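Local coordinates for Succinylglutamatedesuccinylase/aspartoacylase (Rhodobacter sphaeroides 2.4.1, PDB 3CDX), which probably hydrolyses carbon-nitrogen bonds of linear amides as a zinc-type hydrolase of the succinylglutamate desuccinylase/aspartoacylase family, here carrying a calcium ion, at residues E224-N235 with T246-G254. Residues are numbered along the deposited sequence; the frame is centred on the assembly and turned at random. Where two conformers were deposited one is given.
Sequences EGVRIGKRGILN and TPETAQRGG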
# COMPACT_ATOMS: atom_id res chain seq x y z
N GLU A 224 33.07 -3.71 -14.29
CA GLU A 224 34.17 -2.75 -14.39
C GLU A 224 34.11 -1.76 -13.24
O GLU A 224 35.16 -1.35 -12.74
CB GLU A 224 34.10 -2.00 -15.72
CG GLU A 224 34.78 -2.73 -16.84
CD GLU A 224 36.30 -2.80 -16.63
OE1 GLU A 224 36.77 -3.84 -16.09
OE2 GLU A 224 36.99 -1.80 -16.98
N GLY A 225 32.88 -1.39 -12.85
CA GLY A 225 32.63 -0.52 -11.73
C GLY A 225 33.14 -1.09 -10.43
O GLY A 225 33.68 -0.36 -9.61
N VAL A 226 32.96 -2.39 -10.22
CA VAL A 226 33.47 -3.05 -9.02
C VAL A 226 35.01 -3.04 -9.05
O VAL A 226 35.64 -2.77 -8.03
CB VAL A 226 32.95 -4.50 -8.92
CG1 VAL A 226 33.68 -5.29 -7.85
CG2 VAL A 226 31.40 -4.55 -8.68
N ARG A 227 35.61 -3.32 -10.21
CA ARG A 227 37.06 -3.34 -10.36
C ARG A 227 37.66 -1.94 -10.11
O ARG A 227 38.58 -1.81 -9.38
CB ARG A 227 37.47 -3.84 -11.77
CG ARG A 227 39.03 -4.02 -11.95
CD ARG A 227 39.43 -4.44 -13.39
NE ARG A 227 39.04 -3.42 -14.37
CZ ARG A 227 39.72 -2.29 -14.60
NH1 ARG A 227 40.83 -2.01 -13.94
NH2 ARG A 227 39.28 -1.42 -15.50
N ILE A 228 37.08 -0.92 -10.72
CA ILE A 228 37.59 0.45 -10.59
C ILE A 228 37.42 0.96 -9.16
O ILE A 228 38.33 1.60 -8.60
CB ILE A 228 36.96 1.37 -11.66
CG1 ILE A 228 37.54 1.03 -13.05
CG2 ILE A 228 37.07 2.87 -11.31
CD1 ILE A 228 39.01 1.47 -13.30
N GLY A 229 36.29 0.64 -8.54
CA GLY A 229 36.05 1.00 -7.15
C GLY A 229 36.96 0.31 -6.15
O GLY A 229 37.48 0.95 -5.25
N LYS A 230 37.16 -1.00 -6.28
CA LYS A 230 38.09 -1.72 -5.41
C LYS A 230 39.52 -1.14 -5.51
O LYS A 230 40.17 -0.85 -4.48
CB LYS A 230 38.14 -3.20 -5.79
CG LYS A 230 36.96 -4.09 -5.32
CD LYS A 230 37.24 -5.60 -5.62
CE LYS A 230 36.33 -6.52 -4.82
NZ LYS A 230 36.59 -8.00 -4.94
N ARG A 231 40.03 -1.00 -6.73
CA ARG A 231 41.35 -0.36 -6.93
C ARG A 231 41.38 1.10 -6.41
O ARG A 231 42.35 1.53 -5.83
CB ARG A 231 41.76 -0.44 -8.40
CG ARG A 231 43.22 0.00 -8.70
CD ARG A 231 43.54 0.02 -10.17
NE ARG A 231 42.94 1.15 -10.86
CZ ARG A 231 43.17 1.44 -12.14
NH1 ARG A 231 43.98 0.69 -12.86
NH2 ARG A 231 42.61 2.50 -12.69
N GLY A 232 40.31 1.86 -6.63
CA GLY A 232 40.33 3.29 -6.31
C GLY A 232 40.50 3.56 -4.84
O GLY A 232 41.15 4.53 -4.45
N ILE A 233 39.87 2.72 -4.00
CA ILE A 233 39.97 2.92 -2.57
C ILE A 233 41.34 2.56 -2.01
O ILE A 233 41.82 3.25 -1.11
CB ILE A 233 38.77 2.31 -1.76
CG1 ILE A 233 38.69 0.78 -1.86
CG2 ILE A 233 37.44 2.98 -2.22
CD1 ILE A 233 37.52 0.16 -1.02
N LEU A 234 41.95 1.50 -2.54
CA LEU A 234 43.36 1.17 -2.24
C LEU A 234 44.28 2.30 -2.66
O LEU A 234 45.11 2.73 -1.87
CB LEU A 234 43.81 -0.10 -2.97
CG LEU A 234 43.32 -1.44 -2.45
CD1 LEU A 234 43.76 -2.53 -3.44
CD2 LEU A 234 43.83 -1.73 -1.05
N ASN A 235 44.13 2.77 -3.91
CA ASN A 235 44.85 3.93 -4.43
C ASN A 235 44.71 5.16 -3.54
O ASN A 235 45.68 5.89 -3.31
CB ASN A 235 44.36 4.31 -5.82
CG ASN A 235 44.88 3.41 -6.92
OD1 ASN A 235 45.68 2.51 -6.70
ND2 ASN A 235 44.39 3.65 -8.14
N THR A 246 52.17 2.96 -4.38
CA THR A 246 51.78 4.10 -5.19
C THR A 246 50.51 3.73 -6.00
O THR A 246 50.34 2.59 -6.40
CB THR A 246 52.95 4.59 -6.11
OG1 THR A 246 52.93 3.92 -7.36
CG2 THR A 246 54.35 4.38 -5.46
N PRO A 247 49.60 4.70 -6.21
CA PRO A 247 48.37 4.41 -6.98
C PRO A 247 48.61 3.76 -8.35
O PRO A 247 49.59 4.08 -9.04
CB PRO A 247 47.76 5.79 -7.16
CG PRO A 247 48.19 6.50 -5.91
CD PRO A 247 49.63 6.10 -5.77
N GLU A 248 47.73 2.83 -8.71
CA GLU A 248 47.68 2.28 -10.06
C GLU A 248 46.52 2.91 -10.83
O GLU A 248 45.33 2.78 -10.46
CB GLU A 248 47.62 0.74 -10.06
CG GLU A 248 47.45 0.12 -11.48
CD GLU A 248 48.53 0.59 -12.48
OE1 GLU A 248 49.70 0.17 -12.33
OE2 GLU A 248 48.23 1.37 -13.41
N THR A 249 46.87 3.62 -11.90
CA THR A 249 45.93 4.51 -12.58
C THR A 249 45.82 4.21 -14.08
O THR A 249 45.17 4.97 -14.81
CB THR A 249 46.34 5.99 -12.37
OG1 THR A 249 47.63 6.23 -12.96
CG2 THR A 249 46.40 6.36 -10.87
N ALA A 250 46.48 3.14 -14.53
CA ALA A 250 46.39 2.67 -15.91
C ALA A 250 44.93 2.36 -16.23
O ALA A 250 44.21 1.82 -15.40
CB ALA A 250 47.27 1.40 -16.12
N GLN A 251 44.49 2.75 -17.41
CA GLN A 251 43.11 2.59 -17.80
C GLN A 251 43.01 1.45 -18.79
O GLN A 251 43.99 1.15 -19.50
CB GLN A 251 42.57 3.90 -18.39
CG GLN A 251 42.71 5.08 -17.42
CD GLN A 251 41.94 4.86 -16.12
OE1 GLN A 251 40.83 4.30 -16.11
NE2 GLN A 251 42.53 5.28 -15.01
N ARG A 252 41.85 0.81 -18.82
CA ARG A 252 41.64 -0.30 -19.75
C ARG A 252 41.91 0.14 -21.17
O ARG A 252 42.47 -0.61 -21.96
CB ARG A 252 40.20 -0.85 -19.67
CG ARG A 252 40.07 -2.16 -20.44
CD ARG A 252 38.68 -2.74 -20.34
NE ARG A 252 38.50 -3.37 -19.05
CZ ARG A 252 38.83 -4.62 -18.76
NH1 ARG A 252 39.37 -5.40 -19.70
NH2 ARG A 252 38.62 -5.09 -17.53
N GLY A 253 41.49 1.35 -21.51
CA GLY A 253 41.58 1.81 -22.89
C GLY A 253 42.99 2.22 -23.25
O GLY A 253 43.23 2.71 -24.35
N GLY A 254 43.92 2.04 -22.31
CA GLY A 254 45.30 2.42 -22.56
C GLY A 254 45.87 3.55 -21.74
O GLY A 254 47.04 3.48 -21.32
O HOH W 1 39.59 1.63 -17.17
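N235 and E248 meet through a pair of hydrogen bonds at the tight end of this contact, where the loop 246-254 runs back along helix 223-239. An asparagine suits the place because its amide both accepts and donates: N235 OD1 takes E248 N (2.9 Å), and N235 ND2 gives to E248 O (2.7 Å). P247 lays its CB 3.7 Å from N235 CG, while N235 ND2 also bonds F182 O of helix 169-182. Next along, R231, an arginine with two N-H groups to share one oxygen, grips A250 O end-on, NH1 at 2.8 Å and NH2 at 3.2 Å, with the peptide of E248 over one guanidinium face. Its extended chain bends at chi3 (75°), bringing the guanidinium edge to A250 O; G183 O takes a further bond from R231 NH2. At the looser, solvent-facing end, both oxygens of the E224 carboxylate accept from R227 and R252, which bind side-on from opposite faces of its plane, R252 NH2 2.7 Å from E224 OE1. A water links R252 N to Q251 OE1. With an alanine here instead of E224, R227 and R252 would probably lose their shared countercharge. The chemistry implies a loop held largely by its backbone, with charge pairing added at the exposed end.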